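Local coordinates for DNA ligase (Archaeoglobus fulgidus, PDB 3GDE), which seals nicks in double-stranded DNA, probably during replication, recombination and repair, using ATP and passing through an enzyme-bound AMP intermediate, at residues V277-V285 and V326-A337. Residues are numbered along the deposited sequence; the frame is centred on the assembly and turned at random.
Sequences VTNALPDIV and VAKMVEKIPLEA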
ATOM      1  N   VAL A 277      -4.440 -12.494   1.406  1.00 36.08           N
ATOM      2  CA  VAL A 277      -3.599 -13.584   0.894  1.00 36.02           C
ATOM      3  C   VAL A 277      -4.131 -14.951   1.362  1.00 36.36           C
ATOM      4  O   VAL A 277      -3.424 -15.957   1.315  1.00 36.51           O
ATOM      5  CB  VAL A 277      -2.090 -13.405   1.311  1.00 36.03           C
ATOM      6  CG1 VAL A 277      -1.451 -12.204   0.615  1.00 34.19           C
ATOM      7  CG2 VAL A 277      -1.935 -13.290   2.836  1.00 35.21           C
ATOM      8  N   THR A 278      -5.383 -14.974   1.806  1.00 36.68           N
ATOM      9  CA  THR A 278      -6.026 -16.182   2.349  1.00 37.45           C
ATOM     10  C   THR A 278      -6.020 -17.386   1.389  1.00 38.10           C
ATOM     11  O   THR A 278      -5.646 -18.488   1.786  1.00 38.50           O
ATOM     12  CB  THR A 278      -7.468 -15.879   2.791  1.00 37.19           C
ATOM     13  OG1 THR A 278      -7.467 -14.688   3.583  1.00 37.50           O
ATOM     14  CG2 THR A 278      -8.055 -17.028   3.617  1.00 36.71           C
ATOM     15  N   ASN A 279      -6.426 -17.165   0.139  1.00 38.74           N
ATOM     16  CA  ASN A 279      -6.507 -18.235  -0.861  1.00 39.71           C
ATOM     17  C   ASN A 279      -5.135 -18.756  -1.285  1.00 39.73           C
ATOM     18  O   ASN A 279      -5.022 -19.875  -1.797  1.00 40.17           O
ATOM     19  CB  ASN A 279      -7.312 -17.781  -2.092  1.00 39.80           C
ATOM     20  CG  ASN A 279      -8.752 -17.449  -1.755  1.00 41.16           C
ATOM     21  OD1 ASN A 279      -9.290 -17.913  -0.746  1.00 43.23           O
ATOM     22  ND2 ASN A 279      -9.381 -16.624  -2.583  1.00 42.87           N
ATOM     23  N   ALA A 280      -4.103 -17.942  -1.069  1.00 39.31           N
ATOM     24  CA  ALA A 280      -2.730 -18.339  -1.365  1.00 38.61           C
ATOM     25  C   ALA A 280      -2.161 -19.244  -0.272  1.00 38.08           C
ATOM     26  O   ALA A 280      -1.168 -19.936  -0.494  1.00 37.95           O
ATOM     27  CB  ALA A 280      -1.850 -17.109  -1.563  1.00 38.37           C
ATOM     28  N   LEU A 281      -2.803 -19.255   0.896  1.00 38.01           N
ATOM     29  CA  LEU A 281      -2.294 -20.003   2.048  1.00 37.98           C
ATOM     30  C   LEU A 281      -3.245 -21.073   2.606  1.00 38.17           C
ATOM     31  O   LEU A 281      -3.534 -21.075   3.812  1.00 38.39           O
ATOM     32  CB  LEU A 281      -1.862 -19.039   3.171  1.00 38.19           C
ATOM     33  CG  LEU A 281      -0.967 -17.824   2.855  1.00 37.74           C
ATOM     34  CD1 LEU A 281      -0.673 -17.040   4.124  1.00 36.44           C
ATOM     35  CD2 LEU A 281       0.333 -18.215   2.137  1.00 35.03           C
ATOM     36  N   PRO A 282      -3.714 -22.013   1.753  1.00 38.33           N
ATOM     37  CA  PRO A 282      -4.576 -23.078   2.286  1.00 38.40           C
ATOM     38  C   PRO A 282      -3.913 -23.883   3.405  1.00 38.64           C
ATOM     39  O   PRO A 282      -4.590 -24.266   4.372  1.00 38.77           O
ATOM     40  CB  PRO A 282      -4.848 -23.965   1.062  1.00 38.53           C
ATOM     41  CG  PRO A 282      -3.791 -23.615   0.074  1.00 38.55           C
ATOM     42  CD  PRO A 282      -3.510 -22.165   0.299  1.00 38.04           C
ATOM     43  N   ASP A 283      -2.602 -24.107   3.291  1.00 38.32           N
ATOM     44  CA  ASP A 283      -1.852 -24.841   4.307  1.00 38.08           C
ATOM     45  C   ASP A 283      -1.892 -24.178   5.685  1.00 37.84           C
ATOM     46  O   ASP A 283      -2.160 -24.839   6.694  1.00 37.67           O
ATOM     47  CB  ASP A 283      -0.408 -25.105   3.856  1.00 38.48           C
ATOM     48  CG  ASP A 283       0.329 -23.843   3.396  1.00 39.17           C
ATOM     49  OD1 ASP A 283       1.577 -23.843   3.457  1.00 40.44           O
ATOM     50  OD2 ASP A 283      -0.315 -22.866   2.961  1.00 39.38           O
ATOM     51  N   ILE A 284      -1.623 -22.872   5.723  1.00 37.41           N
ATOM     52  CA  ILE A 284      -1.659 -22.115   6.974  1.00 36.57           C
ATOM     53  C   ILE A 284      -3.102 -21.962   7.474  1.00 36.48           C
ATOM     54  O   ILE A 284      -3.364 -22.119   8.663  1.00 36.08           O
ATOM     55  CB  ILE A 284      -0.922 -20.740   6.840  1.00 36.39           C
ATOM     56  CG1 ILE A 284       0.583 -20.945   6.578  1.00 35.96           C
ATOM     57  CG2 ILE A 284      -1.148 -19.853   8.064  1.00 35.14           C
ATOM     58  CD1 ILE A 284       1.335 -21.818   7.621  1.00 34.14           C
ATOM     59  N   VAL A 285      -4.026 -21.674   6.560  1.00 36.77           N
ATOM     60  CA  VAL A 285      -5.460 -21.601   6.884  1.00 37.51           C
ATOM     61  C   VAL A 285      -5.950 -22.848   7.650  1.00 37.74           C
ATOM     62  O   VAL A 285      -6.544 -22.724   8.729  1.00 37.46           O
ATOM     63  CB  VAL A 285      -6.321 -21.306   5.608  1.00 37.42           C
ATOM     64  CG1 VAL A 285      -7.806 -21.556   5.845  1.00 37.77           C
ATOM     65  CG2 VAL A 285      -6.106 -19.873   5.160  1.00 37.44           C
ATOM     66  N   VAL A 326      -2.473 -23.533  -6.862  1.00 65.94           N
ATOM     67  CA  VAL A 326      -1.692 -23.161  -5.685  1.00 65.32           C
ATOM     68  C   VAL A 326      -1.245 -24.395  -4.893  1.00 64.84           C
ATOM     69  O   VAL A 326      -0.401 -24.299  -3.999  1.00 64.87           O
ATOM     70  CB  VAL A 326      -2.464 -22.157  -4.776  1.00 65.40           C
ATOM     71  CG1 VAL A 326      -2.738 -20.861  -5.520  1.00 65.40           C
ATOM     72  CG2 VAL A 326      -3.771 -22.760  -4.260  1.00 65.50           C
ATOM     73  N   ALA A 327      -1.815 -25.548  -5.243  1.00 64.24           N
ATOM     74  CA  ALA A 327      -1.484 -26.837  -4.631  1.00 63.63           C
ATOM     75  C   ALA A 327      -0.014 -27.224  -4.829  1.00 63.12           C
ATOM     76  O   ALA A 327       0.590 -27.871  -3.969  1.00 62.80           O
ATOM     77  CB  ALA A 327      -2.402 -27.929  -5.186  1.00 63.79           C
ATOM     78  N   LYS A 328       0.541 -26.815  -5.969  1.00 62.61           N
ATOM     79  CA  LYS A 328       1.944 -27.048  -6.311  1.00 62.14           C
ATOM     80  C   LYS A 328       2.880 -26.236  -5.415  1.00 61.44           C
ATOM     81  O   LYS A 328       3.961 -26.695  -5.050  1.00 61.22           O
ATOM     82  CB  LYS A 328       2.189 -26.676  -7.777  1.00 62.21           C
ATOM     83  CG  LYS A 328       3.348 -27.413  -8.429  1.00 63.28           C
ATOM     84  CD  LYS A 328       2.884 -28.717  -9.089  1.00 64.75           C
ATOM     85  CE  LYS A 328       4.035 -29.444  -9.775  1.00 65.38           C
ATOM     86  NZ  LYS A 328       4.731 -28.608 -10.802  1.00 65.78           N
ATOM     87  N   MET A 329       2.442 -25.027  -5.073  1.00 60.85           N
ATOM     88  CA  MET A 329       3.209 -24.097  -4.244  1.00 60.10           C
ATOM     89  C   MET A 329       3.339 -24.559  -2.794  1.00 59.13           C
ATOM     90  O   MET A 329       4.378 -24.346  -2.166  1.00 59.04           O
ATOM     91  CB  MET A 329       2.589 -22.700  -4.307  1.00 60.43           C
ATOM     92  CG  MET A 329       2.704 -22.050  -5.674  1.00 61.73           C
ATOM     93  SD  MET A 329       4.428 -21.847  -6.170  1.00 66.04           S
ATOM     94  CE  MET A 329       4.824 -20.314  -5.329  1.00 64.56           C
ATOM     95  N   VAL A 330       2.292 -25.196  -2.275  1.00 58.08           N
ATOM     96  CA  VAL A 330       2.328 -25.765  -0.923  1.00 57.19           C
ATOM     97  C   VAL A 330       3.447 -26.806  -0.800  1.00 56.61           C
ATOM     98  O   VAL A 330       4.048 -26.953   0.270  1.00 56.46           O
ATOM     99  CB  VAL A 330       0.955 -26.375  -0.497  1.00 57.21           C
ATOM    100  CG1 VAL A 330       1.031 -26.997   0.895  1.00 56.95           C
ATOM    101  CG2 VAL A 330      -0.136 -25.320  -0.522  1.00 56.83           C
ATOM    102  N   GLU A 331       3.727 -27.506  -1.902  1.00 55.72           N
ATOM    103  CA  GLU A 331       4.757 -28.552  -1.923  1.00 55.03           C
ATOM    104  C   GLU A 331       6.170 -27.988  -2.071  1.00 53.90           C
ATOM    105  O   GLU A 331       7.058 -28.350  -1.298  1.00 53.99           O
ATOM    106  CB  GLU A 331       4.475 -29.602  -3.015  1.00 55.30           C
ATOM    107  CG  GLU A 331       3.062 -30.201  -2.999  1.00 56.76           C
ATOM    108  CD  GLU A 331       2.651 -30.768  -1.639  1.00 59.40           C
ATOM    109  OE1 GLU A 331       3.366 -31.654  -1.111  1.00 60.15           O
ATOM    110  OE2 GLU A 331       1.602 -30.330  -1.107  1.00 60.26           O
ATOM    111  N   LYS A 332       6.371 -27.121  -3.067  1.00 52.36           N
ATOM    112  CA  LYS A 332       7.652 -26.435  -3.281  1.00 51.05           C
ATOM    113  C   LYS A 332       8.092 -25.646  -2.050  1.00 49.54           C
ATOM    114  O   LYS A 332       9.217 -25.804  -1.566  1.00 49.39           O
ATOM    115  CB  LYS A 332       7.571 -25.480  -4.485  1.00 51.39           C
ATOM    116  CG  LYS A 332       8.218 -25.985  -5.781  1.00 53.09           C
ATOM    117  CD  LYS A 332       9.758 -26.051  -5.690  1.00 55.06           C
ATOM    118  CE  LYS A 332      10.436 -24.715  -6.020  1.00 55.60           C
ATOM    119  NZ  LYS A 332      10.481 -24.429  -7.485  1.00 56.11           N
ATOM    120  N   ILE A 333       7.186 -24.811  -1.544  1.00 47.55           N
ATOM    121  CA  ILE A 333       7.495 -23.865  -0.470  1.00 45.56           C
ATOM    122  C   ILE A 333       6.568 -24.109   0.727  1.00 44.57           C
ATOM    123  O   ILE A 333       5.499 -23.497   0.816  1.00 44.36           O
ATOM    124  CB  ILE A 333       7.366 -22.380  -0.959  1.00 45.21           C
ATOM    125  CG1 ILE A 333       8.026 -22.188  -2.331  1.00 44.97           C
ATOM    126  CG2 ILE A 333       7.912 -21.407   0.077  1.00 44.20           C
ATOM    127  CD1 ILE A 333       7.636 -20.904  -3.045  1.00 45.23           C
ATOM    128  N   PRO A 334       6.950 -25.041   1.625  1.00 43.39           N
ATOM    129  CA  PRO A 334       6.257 -25.207   2.904  1.00 42.60           C
ATOM    130  C   PRO A 334       6.369 -23.968   3.798  1.00 41.70           C
ATOM    131  O   PRO A 334       7.324 -23.195   3.675  1.00 41.39           O
ATOM    132  CB  PRO A 334       6.992 -26.389   3.552  1.00 42.47           C
ATOM    133  CG  PRO A 334       7.595 -27.136   2.392  1.00 43.22           C
ATOM    134  CD  PRO A 334       8.026 -26.036   1.465  1.00 43.55           C
ATOM    135  N   LEU A 335       5.394 -23.787   4.686  1.00 40.48           N
ATOM    136  CA  LEU A 335       5.367 -22.624   5.562  1.00 39.67           C
ATOM    137  C   LEU A 335       5.031 -22.991   6.995  1.00 39.26           C
ATOM    138  O   LEU A 335       4.403 -24.018   7.252  1.00 38.96           O
ATOM    139  CB  LEU A 335       4.342 -21.599   5.070  1.00 39.44           C
ATOM    140  CG  LEU A 335       4.418 -21.048   3.646  1.00 39.26           C
ATOM    141  CD1 LEU A 335       3.141 -20.272   3.322  1.00 38.52           C
ATOM    142  CD2 LEU A 335       5.646 -20.184   3.441  1.00 38.29           C
ATOM    143  N   GLU A 336       5.461 -22.138   7.924  1.00 38.63           N
ATOM    144  CA  GLU A 336       4.926 -22.156   9.280  1.00 37.92           C
ATOM    145  C   GLU A 336       4.694 -20.741   9.785  1.00 37.18           C
ATOM    146  O   GLU A 336       5.265 -19.787   9.256  1.00 36.84           O
ATOM    147  CB  GLU A 336       5.794 -22.970  10.236  1.00 38.08           C
ATOM    148  CG  GLU A 336       7.260 -22.664  10.191  1.00 39.29           C
ATOM    149  CD  GLU A 336       8.073 -23.710  10.906  1.00 40.24           C
ATOM    150  OE1 GLU A 336       8.696 -23.374  11.930  1.00 41.43           O
ATOM    151  OE2 GLU A 336       8.078 -24.872  10.451  1.00 41.31           O
ATOM    152  N   ALA A 337       3.831 -20.621  10.792  1.00 36.22           N
ATOM    153  CA  ALA A 337       3.427 -19.325  11.322  1.00 35.36           C
ATOM    154  C   ALA A 337       3.814 -19.205  12.785  1.00 34.68           C
ATOM    155  O   ALA A 337       3.633 -20.143  13.559  1.00 34.58           O
ATOM    156  CB  ALA A 337       1.925 -19.115  11.144  1.00 35.17           C
TER
HETATM  157  O   HOH W   1      -1.332 -22.780  -1.998  1.00 81.08           O
HETATM  158  O   HOH W   2       3.201 -25.648   4.386  1.00 50.47           O
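I284 and L335 form the largest apolar pair of this contact, their side chains crossing at about a right angle. The ethyl arm of I284 runs across the strand that begins at L335: its CD1 lies 3.9 Å from L335 CB, against the adjoining carbonyl, and reaches on to E336 CA. With CG1 anti to the carbonyl carbon (chi1 -65°), the CG2 branch is left to face A337 CB, 4.4 Å away. Cutting I284 back to an alanine would probably open a gap over L335 and A337, since both touching branches go. The leucine's other end is met by L281, whose CD2 comes within 3.7 Å of L335 CD1. Farther along, P282 CG rests on V330 CG2 (4.1 Å), while D283 CB passes V330 CG1.

These contacts lay the first turn of helix 282-291 against helix 327-332 and strand 335-342 in the adenylation (nucleotidyltransferase) domain. The strand probably runs on to the ATP site: the A337 side chain is about 7 Å from that of E301, which is predicted to bind ATP, as is F340 farther along the strand.

No direct hydrogen bond joins the two segments, and two waters bridge them instead. One donates to both A280 O and V326 O, the latter at 2.7 Å. The second donates to D283 OD1 at 2.6 Å and accepts from L335 N, linking the carboxylate to the start of the strand. D283 OD2 forms a salt bridge with R319 of helix 313-321, which also hydrogen-bonds A280 O and I333 O; one guanidinium thus ties both segments together, and its charge probably stabilises the buried aspartate as a carboxylate.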